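Local coordinates for T-cell surface glycoprotein CD1A1 antigen (Gallus gallus, PDB 3JVG) that probably presents lipid antigens to T cells, as other CD1 glycoproteins do, through the MHC class I-like part of its ectodomain, at residues Thr15-Asn18 with Ser19-Leu23; Leu56-Gly59 with Asp60-Ile64; Ile68-Tyr71 with Val72-Phe75; Arg120-Leu123 with Asp124-Thr127. All coordinates share one frame; numbering follows the deposited sequence.

In the fold
The four contacts show how one kind of local packing changes with its place in an MHC-I-like platform. All lie at the surface; contacts 1, 2 and 4 each turn one buried aromatic residue (F16, W61 and F121) inward, whereas contact 3 has none fully buried. Contacts 1 and 4 are turns between neighbouring strands of the same eight-stranded sheet, about 29 Å apart between centres, and cross-strand backbone bonds dominate both. Contacts 2 and 3 are successive parts of helix 58-82, the first at its charged, solvent-facing start, the second over the sheet with its aromatics. Contact 1 touches contact 3 through F16 and F75. Sugars accompany only contacts 1 and 4.

Contact 1: residues Thr15-Asn18 with Ser19-Leu23; sequences TFQN and STSVL. With NAG (2-acetamido-2-deoxy-beta-D-glucopyranose), chain J.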
loop_
_atom_site.group_PDB
_atom_site.type_symbol
_atom_site.label_atom_id
_atom_site.label_comp_id
_atom_site.label_asym_id
_atom_site.label_seq_id
_atom_site.Cartn_x
_atom_site.Cartn_y
_atom_site.Cartn_z
ATOM N N THR A 15 8.646 2.984 15.416
ATOM C CA THR A 15 8.976 4.323 15.822
ATOM C C THR A 15 9.628 4.239 17.201
ATOM O O THR A 15 8.982 3.859 18.200
ATOM C CB THR A 15 7.702 5.219 15.939
ATOM O OG1 THR A 15 6.985 5.191 14.712
ATOM C CG2 THR A 15 8.090 6.612 16.228
ATOM N N PHE A 16 10.882 4.620 17.287
ATOM C CA PHE A 16 11.491 4.700 18.602
ATOM C C PHE A 16 11.195 6.032 19.242
ATOM O O PHE A 16 11.719 7.066 18.820
ATOM C CB PHE A 16 12.988 4.404 18.506
ATOM C CG PHE A 16 13.278 3.020 17.956
ATOM C CD1 PHE A 16 13.066 2.735 16.602
ATOM C CD2 PHE A 16 13.673 1.965 18.816
ATOM C CE1 PHE A 16 13.274 1.464 16.095
ATOM C CE2 PHE A 16 13.878 0.654 18.298
ATOM C CZ PHE A 16 13.689 0.428 16.931
ATOM N N GLN A 17 10.351 6.038 20.254
ATOM C CA GLN A 17 9.994 7.322 20.893
ATOM C C GLN A 17 11.006 7.823 21.941
ATOM O O GLN A 17 11.240 9.024 22.044
ATOM C CB GLN A 17 8.598 7.257 21.491
ATOM C CG GLN A 17 7.563 6.713 20.515
ATOM C CD GLN A 17 6.179 6.735 21.105
ATOM O OE1 GLN A 17 5.846 5.889 21.948
ATOM N NE2 GLN A 17 5.360 7.713 20.683
ATOM N N ASN A 18 11.570 6.905 22.723
ATOM C CA ASN A 18 12.640 7.213 23.685
ATOM C C ASN A 18 13.436 5.914 23.900
ATOM O O ASN A 18 13.212 4.927 23.196
ATOM C CB ASN A 18 12.095 7.813 25.004
ATOM C CG ASN A 18 11.131 6.879 25.740
ATOM O OD1 ASN A 18 11.264 5.653 25.678
ATOM N ND2 ASN A 18 10.157 7.468 26.449
ATOM N N SER A 19 14.349 5.892 24.858
ATOM C CA SER A 19 15.195 4.711 24.993
ATOM C C SER A 19 14.442 3.460 25.481
ATOM O O SER A 19 14.986 2.358 25.367
ATOM C CB SER A 19 16.424 4.979 25.883
ATOM O OG SER A 19 16.046 5.075 27.229
ATOM N N THR A 20 13.219 3.611 26.012
ATOM C CA THR A 20 12.489 2.439 26.530
ATOM C C THR A 20 11.182 2.131 25.816
ATOM O O THR A 20 10.522 1.156 26.155
ATOM C CB THR A 20 12.187 2.534 28.047
ATOM O OG1 THR A 20 11.091 3.426 28.277
ATOM C CG2 THR A 20 13.410 2.992 28.834
ATOM N N SER A 21 10.813 2.956 24.834
ATOM C CA SER A 21 9.480 2.897 24.260
ATOM C C SER A 21 9.561 2.872 22.740
ATOM O O SER A 21 10.209 3.744 22.102
ATOM C CB SER A 21 8.642 4.077 24.754
ATOM O OG SER A 21 7.439 4.224 24.012
ATOM N N VAL A 22 8.916 1.859 22.166
ATOM C CA VAL A 22 8.865 1.683 20.712
ATOM C C VAL A 22 7.508 1.152 20.226
ATOM O O VAL A 22 6.982 0.194 20.762
ATOM C CB VAL A 22 10.133 0.922 20.159
ATOM C CG1 VAL A 22 10.738 -0.000 21.186
ATOM C CG2 VAL A 22 9.942 0.265 18.784
ATOM N N LEU A 23 6.946 1.811 19.219
ATOM C CA LEU A 23 5.664 1.392 18.658
ATOM C C LEU A 23 5.930 0.643 17.353
ATOM O O LEU A 23 6.446 1.225 16.396
ATOM C CB LEU A 23 4.753 2.586 18.406
ATOM C CG LEU A 23 4.774 3.742 19.413
ATOM C CD1 LEU A 23 3.968 4.944 18.883
ATOM C CD2 LEU A 23 4.282 3.331 20.827
HETATM C C1 NAG J . 9.134 6.812 27.238
HETATM C C2 NAG J . 9.143 7.402 28.670
HETATM C C3 NAG J . 7.979 6.815 29.491
HETATM C C4 NAG J . 6.664 7.254 28.795
HETATM C C5 NAG J . 6.649 6.722 27.336
HETATM C C6 NAG J . 5.384 7.102 26.516
HETATM C C7 NAG J . 11.255 8.294 29.629
HETATM C C8 NAG J . 12.571 7.951 30.285
HETATM N N2 NAG J . 10.451 7.257 29.320
HETATM O O3 NAG J . 8.099 7.125 30.881
HETATM O O4 NAG J . 5.509 6.795 29.470
HETATM O O5 NAG J . 7.864 7.008 26.617
HETATM O O6 NAG J . 5.465 8.256 25.682
HETATM O O7 NAG J . 10.976 9.482 29.413
HETATM O O HOH W 1 5.567 3.023 14.335
#
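F16 and V22 lie side by side, their side chains running the same way from neighbouring antiparallel strands. Methyl CG2 of V22 sits over the centre of one face of the F16 ring, 4.0 Å from the centroid and only 12° off its normal, a CH-pi contact. Both side chains touch S76 of helix 58-82, while F89 also packs against the F16 ring.

T15, N18, S21 and L23 turn to the other face of the sheet. Q17 crosses L23 at about a right angle, so that its amide end lies across the leucine branch: CD of Q17 is 3.6 Å from CD1 of L23, and OE1 of Q17 is 3.2 Å from CD2 of L23. The same OE1 receives a weak bond from OG of S21 at 3.1 Å. One water joins OG1 of T15, 2.6 Å away, to the carbonyl of L23, which also accepts the amide of T15.

At the turn, CG of N18 lies between its backbone N and carbonyl carbon (chi1 60°). This brings OD1 of N18 to the amide N of T20 at 2.8 Å, closing an Asx turn, while ND2 of N18 is bonded covalently to C1 of a sugar at 1.4 Å. OD1 and ND2 of this asparagine thus have separate tasks, one organising the bend and the other bearing the glycan. Such a division, with an apolar face toward the helix and a polar, glycosylated turn, belongs here to the beta hairpin of strands 6-18 and 21-30 in the floor of an MHC-I-like platform.

Contact 2: residues Leu56-Gly59 with Asp60-Ile64; sequences LPKG and DWDVI
W61 reaches back along the chain to L56, and its indole can be followed atom by atom. CB of W61 starts 3.5 Å from the carbonyl O of K58. Further out, CD1 of W61 lies 3.6 Å from the carbonyl O of L56, and NE1 of W61 is as close, 3.6 Å, to CB of L56; the NE1 hydrogen goes weakly to the carbonyl of R53. At the benzo end CZ2 of W61 meets CD2 of L56 at 3.7 Å. The leucine crosses the indole at about a right angle, its CG over one face but offset toward the rim. F169 of helix 148-172 touches both residues, and Y47 meets the indole edge-to-face.

This is the first turn of helix 58-82, one of the two long helices of the MHC-I-like platform, with P57 at the N-cap position. The carbonyl O of P57 accepts the amide N of W61 at 3.2 Å. The carbonyl O of K58 accepts the amide N of D62 at 2.8 Å.

On the solvent side K58 bends at chi2 and chi3, which carries NZ of K58 to OD1 of D62, a salt bridge of 3.3 Å whose hydrogen bond is weak. Nearby R53 adds a like charge that D62 may partly offset. The carboxylates of D60 and D62 probably also interact favourably with the positive end of the helix dipole.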
loop_
_atom_site.group_PDB
_atom_site.type_symbol
_atom_site.label_atom_id
_atom_site.label_comp_id
_atom_site.label_asym_id
_atom_site.label_seq_id
_atom_site.Cartn_x
_atom_site.Cartn_y
_atom_site.Cartn_z
ATOM N N LEU A 56 -0.349 -24.927 6.640
ATOM C CA LEU A 56 0.836 -25.498 7.327
ATOM C C LEU A 56 0.399 -26.083 8.663
ATOM O O LEU A 56 -0.610 -25.630 9.221
ATOM C CB LEU A 56 1.850 -24.408 7.634
ATOM C CG LEU A 56 2.895 -23.736 6.726
ATOM C CD1 LEU A 56 3.515 -24.646 5.629
ATOM C CD2 LEU A 56 2.373 -22.593 6.207
ATOM N N PRO A 57 1.132 -27.088 9.183
ATOM C CA PRO A 57 0.770 -27.574 10.513
ATOM C C PRO A 57 1.070 -26.555 11.617
ATOM O O PRO A 57 1.962 -25.704 11.495
ATOM C CB PRO A 57 1.625 -28.857 10.708
ATOM C CG PRO A 57 2.607 -28.901 9.558
ATOM C CD PRO A 57 2.333 -27.756 8.621
ATOM N N LYS A 58 0.308 -26.661 12.677
ATOM C CA LYS A 58 0.496 -25.886 13.866
ATOM C C LYS A 58 1.988 -25.660 14.227
ATOM O O LYS A 58 2.400 -24.538 14.395
ATOM C CB LYS A 58 -0.257 -26.600 15.000
ATOM C CG LYS A 58 -1.263 -25.721 15.760
ATOM C CD LYS A 58 -0.702 -24.295 16.082
ATOM C CE LYS A 58 -1.266 -23.730 17.409
ATOM N NZ LYS A 58 -1.036 -22.243 17.519
ATOM N N GLY A 59 2.802 -26.713 14.329
ATOM C CA GLY A 59 4.202 -26.549 14.676
ATOM C C GLY A 59 4.952 -25.568 13.772
ATOM O O GLY A 59 5.730 -24.776 14.269
ATOM N N ASP A 60 4.710 -25.613 12.461
ATOM C CA ASP A 60 5.285 -24.605 11.573
ATOM C C ASP A 60 4.835 -23.184 11.898
ATOM O O ASP A 60 5.685 -22.302 12.034
ATOM C CB ASP A 60 5.048 -24.931 10.085
ATOM C CG ASP A 60 5.980 -26.035 9.585
ATOM O OD1 ASP A 60 5.733 -26.577 8.493
ATOM O OD2 ASP A 60 6.937 -26.394 10.322
ATOM N N TRP A 61 3.513 -22.976 12.034
ATOM C CA TRP A 61 3.009 -21.705 12.542
ATOM C C TRP A 61 3.678 -21.222 13.841
ATOM O O TRP A 61 4.097 -20.037 13.912
ATOM C CB TRP A 61 1.473 -21.626 12.596
ATOM C CG TRP A 61 0.920 -21.503 11.220
ATOM C CD1 TRP A 61 0.120 -22.417 10.574
ATOM C CD2 TRP A 61 1.161 -20.437 10.275
ATOM N NE1 TRP A 61 -0.145 -21.990 9.310
ATOM C CE2 TRP A 61 0.478 -20.778 9.094
ATOM C CE3 TRP A 61 1.918 -19.238 10.308
ATOM C CZ2 TRP A 61 0.498 -19.953 7.955
ATOM C CZ3 TRP A 61 1.926 -18.412 9.201
ATOM C CH2 TRP A 61 1.236 -18.773 8.029
ATOM N N ASP A 62 3.796 -22.105 14.834
ATOM C CA ASP A 62 4.471 -21.766 16.069
ATOM C C ASP A 62 5.901 -21.228 15.842
ATOM O O ASP A 62 6.324 -20.286 16.531
ATOM C CB ASP A 62 4.615 -22.950 16.985
ATOM C CG ASP A 62 3.265 -23.529 17.482
ATOM O OD1 ASP A 62 2.206 -22.888 17.466
ATOM O OD2 ASP A 62 3.318 -24.676 17.916
ATOM N N VAL A 63 6.668 -21.900 14.972
ATOM C CA VAL A 63 8.014 -21.474 14.659
ATOM C C VAL A 63 8.032 -20.110 13.909
ATOM O O VAL A 63 8.848 -19.225 14.192
ATOM C CB VAL A 63 8.802 -22.573 13.862
ATOM C CG1 VAL A 63 10.184 -22.029 13.374
ATOM C CG2 VAL A 63 9.023 -23.760 14.748
ATOM N N ILE A 64 7.114 -19.948 12.965
ATOM C CA ILE A 64 6.966 -18.702 12.237
ATOM C C ILE A 64 6.630 -17.554 13.201
ATOM O O ILE A 64 7.329 -16.538 13.189
ATOM C CB ILE A 64 5.970 -18.874 11.097
ATOM C CG1 ILE A 64 6.559 -19.882 10.073
ATOM C CG2 ILE A 64 5.642 -17.556 10.457
ATOM C CD1 ILE A 64 5.644 -20.198 8.936
#

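Contact 3: residues Ile68-Tyr71 with Val72-Phe75; sequences IKSY and VRDF
Y71 and F75, one helical turn apart, project side by side in the same direction. Their rings meet obliquely, with planes at 52° and centroids 5.8 Å apart, and atoms CD1 and CE1 of F75 do the touching: CD1 of F75 lies 3.8 Å from CZ of Y71, and CD1 and CE1 of F75 are both 3.6 Å from OH of Y71. In both residues CG stands opposite the backbone N (chi1 175° for Y71, -161° for F75), which keeps the two side chains abreast.

On the outer side, R73 folds back at chi3 and its guanidinium lies flat over the preceding turn, with the carbonyl O of K69 4.0 Å from its plane and beneath its centre. That oxygen already accepts the amide N of R73 at 3.0 Å.

Behind these contacts runs the regular i to i+4 ladder of helix 58-82, a wall of the groove that MHC-I-like folds build over a beta sheet; D74 N to the carbonyl O of S70, at 2.8 Å, is another rung.

The next shell fixes the ends. OH of Y71 is hydrogen-bonded to OG of S93 on the sheet, and H12 meets both aromatic rings edge-to-face. F109 and I95 pack against Y71, and I111 against F75, while OG of S70 is bonded to the carbonyl of S66, one turn earlier in the helix.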
loop_
_atom_site.group_PDB
_atom_site.type_symbol
_atom_site.label_atom_id
_atom_site.label_comp_id
_atom_site.label_asym_id
_atom_site.label_seq_id
_atom_site.Cartn_x
_atom_site.Cartn_y
_atom_site.Cartn_z
ATOM N N ILE A 68 9.048 -14.390 13.977
ATOM C CA ILE A 68 8.593 -13.019 13.832
ATOM C C ILE A 68 8.767 -12.196 15.113
ATOM O O ILE A 68 9.350 -11.092 15.066
ATOM C CB ILE A 68 7.155 -12.930 13.280
ATOM C CG1 ILE A 68 7.134 -13.391 11.810
ATOM C CG2 ILE A 68 6.653 -11.529 13.374
ATOM C CD1 ILE A 68 5.678 -13.576 11.238
ATOM N N LYS A 69 8.305 -12.730 16.246
ATOM C CA LYS A 69 8.323 -11.985 17.482
ATOM C C LYS A 69 9.769 -11.754 17.944
ATOM O O LYS A 69 10.070 -10.670 18.462
ATOM C CB LYS A 69 7.529 -12.691 18.561
ATOM C CG LYS A 69 6.029 -12.812 18.267
ATOM C CD LYS A 69 5.308 -13.657 19.379
ATOM C CE LYS A 69 3.791 -13.322 19.407
ATOM N NZ LYS A 69 3.022 -14.155 20.417
ATOM N N SER A 70 10.660 -12.739 17.754
ATOM C CA SER A 70 12.079 -12.557 18.078
ATOM C C SER A 70 12.669 -11.504 17.168
ATOM O O SER A 70 13.450 -10.656 17.628
ATOM C CB SER A 70 12.913 -13.855 17.930
ATOM O OG SER A 70 12.386 -14.914 18.707
ATOM N N TYR A 71 12.318 -11.538 15.874
ATOM C CA TYR A 71 12.873 -10.553 14.968
ATOM C C TYR A 71 12.555 -9.152 15.497
ATOM O O TYR A 71 13.452 -8.319 15.655
ATOM C CB TYR A 71 12.345 -10.719 13.537
ATOM C CG TYR A 71 12.809 -9.616 12.585
ATOM C CD1 TYR A 71 14.056 -9.696 11.963
ATOM C CD2 TYR A 71 12.019 -8.497 12.330
ATOM C CE1 TYR A 71 14.526 -8.702 11.106
ATOM C CE2 TYR A 71 12.469 -7.472 11.457
ATOM C CZ TYR A 71 13.722 -7.596 10.851
ATOM O OH TYR A 71 14.195 -6.624 9.985
ATOM N N VAL A 72 11.271 -8.895 15.753
ATOM C CA VAL A 72 10.806 -7.604 16.192
ATOM C C VAL A 72 11.489 -7.124 17.487
ATOM O O VAL A 72 12.042 -6.014 17.536
ATOM C CB VAL A 72 9.316 -7.652 16.356
ATOM C CG1 VAL A 72 8.838 -6.443 17.129
ATOM C CG2 VAL A 72 8.645 -7.717 14.925
ATOM N N ARG A 73 11.456 -7.972 18.501
ATOM C CA ARG A 73 12.084 -7.738 19.765
ATOM C C ARG A 73 13.599 -7.496 19.647
ATOM O O ARG A 73 14.138 -6.592 20.289
ATOM C CB ARG A 73 11.838 -8.971 20.635
ATOM C CG ARG A 73 12.283 -8.874 22.075
ATOM C CD ARG A 73 11.650 -10.020 22.935
ATOM N NE ARG A 73 11.902 -11.348 22.351
ATOM C CZ ARG A 73 10.969 -12.262 22.058
ATOM N NH1 ARG A 73 9.674 -12.058 22.311
ATOM N NH2 ARG A 73 11.358 -13.421 21.538
ATOM N N ASP A 74 14.290 -8.311 18.856
ATOM C CA ASP A 74 15.745 -8.205 18.774
ATOM C C ASP A 74 16.115 -6.949 18.024
ATOM O O ASP A 74 17.068 -6.289 18.380
ATOM C CB ASP A 74 16.375 -9.413 18.073
ATOM C CG ASP A 74 16.336 -10.717 18.928
ATOM O OD1 ASP A 74 15.953 -10.698 20.116
ATOM O OD2 ASP A 74 16.697 -11.783 18.378
ATOM N N PHE A 75 15.323 -6.617 16.999
ATOM C CA PHE A 75 15.469 -5.359 16.219
ATOM C C PHE A 75 15.449 -4.179 17.175
ATOM O O PHE A 75 16.335 -3.334 17.148
ATOM C CB PHE A 75 14.371 -5.216 15.162
ATOM C CG PHE A 75 14.707 -4.233 14.080
ATOM C CD1 PHE A 75 15.087 -4.670 12.818
ATOM C CD2 PHE A 75 14.653 -2.835 14.342
ATOM C CE1 PHE A 75 15.410 -3.740 11.826
ATOM C CE2 PHE A 75 14.995 -1.912 13.386
ATOM C CZ PHE A 75 15.374 -2.372 12.103
#

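Contact 4: residues Arg120-Leu123 with Asp124-Thr127; sequences RFNL and DAGT. With NAG (2-acetamido-2-deoxy-beta-D-glucopyranose), chain I.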
loop_
_atom_site.group_PDB
_atom_site.type_symbol
_atom_site.label_atom_id
_atom_site.label_comp_id
_atom_site.label_asym_id
_atom_site.label_seq_id
_atom_site.Cartn_x
_atom_site.Cartn_y
_atom_site.Cartn_z
ATOM N N ARG A 120 21.108 -3.315 3.228
ATOM C CA ARG A 120 20.568 -4.252 2.270
ATOM C C ARG A 120 21.387 -5.571 2.306
ATOM O O ARG A 120 22.634 -5.569 2.217
ATOM C CB ARG A 120 20.567 -3.676 0.853
ATOM C CG ARG A 120 20.260 -4.717 -0.226
ATOM C CD ARG A 120 20.147 -4.082 -1.640
ATOM N NE ARG A 120 18.938 -3.237 -1.745
ATOM C CZ ARG A 120 18.696 -2.362 -2.710
ATOM N NH1 ARG A 120 19.577 -2.147 -3.689
ATOM N NH2 ARG A 120 17.559 -1.673 -2.680
ATOM N N PHE A 121 20.665 -6.682 2.451
ATOM C CA PHE A 121 21.282 -7.971 2.439
ATOM C C PHE A 121 21.721 -8.384 1.040
ATOM O O PHE A 121 21.000 -8.180 0.050
ATOM C CB PHE A 121 20.335 -9.012 3.007
ATOM C CG PHE A 121 21.039 -10.328 3.408
ATOM C CD1 PHE A 121 21.833 -10.400 4.562
ATOM C CD2 PHE A 121 20.904 -11.469 2.630
ATOM C CE1 PHE A 121 22.494 -11.619 4.932
ATOM C CE2 PHE A 121 21.540 -12.679 2.984
ATOM C CZ PHE A 121 22.345 -12.740 4.142
ATOM N N ASN A 122 22.903 -8.971 0.973
ATOM C CA ASN A 122 23.429 -9.490 -0.255
ATOM C C ASN A 122 23.369 -10.973 -0.092
ATOM O O ASN A 122 24.144 -11.521 0.692
ATOM C CB ASN A 122 24.878 -9.052 -0.369
ATOM C CG ASN A 122 25.504 -9.400 -1.707
ATOM O OD1 ASN A 122 25.340 -10.521 -2.254
ATOM N ND2 ASN A 122 26.279 -8.443 -2.236
ATOM N N LEU A 123 22.443 -11.620 -0.802
ATOM C CA LEU A 123 22.243 -13.082 -0.695
ATOM C C LEU A 123 23.492 -13.933 -1.060
ATOM O O LEU A 123 23.824 -14.879 -0.345
ATOM C CB LEU A 123 21.033 -13.548 -1.511
ATOM C CG LEU A 123 20.642 -15.040 -1.450
ATOM C CD1 LEU A 123 19.842 -15.481 -0.148
ATOM C CD2 LEU A 123 19.915 -15.512 -2.716
ATOM N N ASP A 124 24.154 -13.639 -2.166
ATOM C CA ASP A 124 25.260 -14.529 -2.608
ATOM C C ASP A 124 26.467 -14.516 -1.654
ATOM O O ASP A 124 27.027 -15.551 -1.324
ATOM C CB ASP A 124 25.695 -14.216 -4.054
ATOM C CG ASP A 124 24.665 -14.685 -5.108
ATOM O OD1 ASP A 124 24.853 -14.370 -6.310
ATOM O OD2 ASP A 124 23.662 -15.362 -4.750
ATOM N N ALA A 125 26.845 -13.335 -1.191
ATOM C CA ALA A 125 27.971 -13.193 -0.290
ATOM C C ALA A 125 27.525 -13.447 1.136
ATOM O O ALA A 125 28.343 -13.601 2.014
ATOM C CB ALA A 125 28.559 -11.806 -0.416
ATOM N N GLY A 126 26.224 -13.491 1.372
ATOM C CA GLY A 126 25.750 -13.625 2.728
ATOM C C GLY A 126 26.310 -12.513 3.591
ATOM O O GLY A 126 26.828 -12.762 4.671
ATOM N N THR A 127 26.269 -11.281 3.105
ATOM C CA THR A 127 26.605 -10.172 3.979
ATOM C C THR A 127 25.669 -8.956 3.745
ATOM O O THR A 127 24.718 -9.068 2.975
ATOM C CB THR A 127 28.056 -9.774 3.803
ATOM O OG1 THR A 127 28.485 -8.952 4.928
ATOM C CG2 THR A 127 28.231 -9.079 2.437
HETATM C C1 NAG I . 18.933 -20.179 -4.648
HETATM C C2 NAG I . 20.441 -20.350 -4.970
HETATM C C3 NAG I . 20.704 -20.874 -6.403
HETATM C C4 NAG I . 20.001 -22.226 -6.574
HETATM C C5 NAG I . 18.497 -22.167 -6.171
HETATM C C6 NAG I . 17.949 -23.601 -6.027
HETATM C C7 NAG I . 21.902 -19.096 -3.478
HETATM C C8 NAG I . 22.719 -17.870 -3.255
HETATM N N2 NAG I . 21.256 -19.169 -4.649
HETATM O O3 NAG I . 22.098 -20.992 -6.683
HETATM O O4 NAG I . 20.215 -22.747 -7.893
HETATM O O5 NAG I . 18.202 -21.386 -4.983
HETATM O O6 NAG I . 16.546 -23.646 -5.886
HETATM O O7 NAG I . 21.853 -19.969 -2.597
#
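A G1 beta bulge ends strand 116-122, where G126 and T127 together face N122 at the turn into strand 127-130. The pair is held by two backbone bonds: N of N122 to O of T127, short at 2.7 Å and nearly straight at 165°, and N of T127 to O of N122, longer at 3.2 Å and more bent. G126 has a positive phi of 56°, which lets the chain swing back.

The ring of F121 packs against the bulge itself. The carbonyl O of T127 lies over one face, 3.6 Å from CD1 of F121, while CZ of F121 approaches CA of G126 at 3.8 Å. The ring's other neighbours are W128, edge-to-face, and I154 and L158 of helix 148-172.

N122 extends its side chain with CG opposite the backbone N (chi1 -173°), bringing OD1 over the turn to accept a weak bond from N of A125 at 3.4 Å. The carbonyl O of L123, weakly bonded to N of G126, also receives NE2 of Q155.

Beyond, the N-acetyl methyl C8 of the N159-linked sugar lies 3.7 Å from CD2 of L123 and 3.1 Å from OD2 of D124. The two N122-T127 backbone bonds are thus the firm polar links, those to N122 OD1 and from G126 to L123 O are long and weak, and the buried F121 ring adds packing against the bulge.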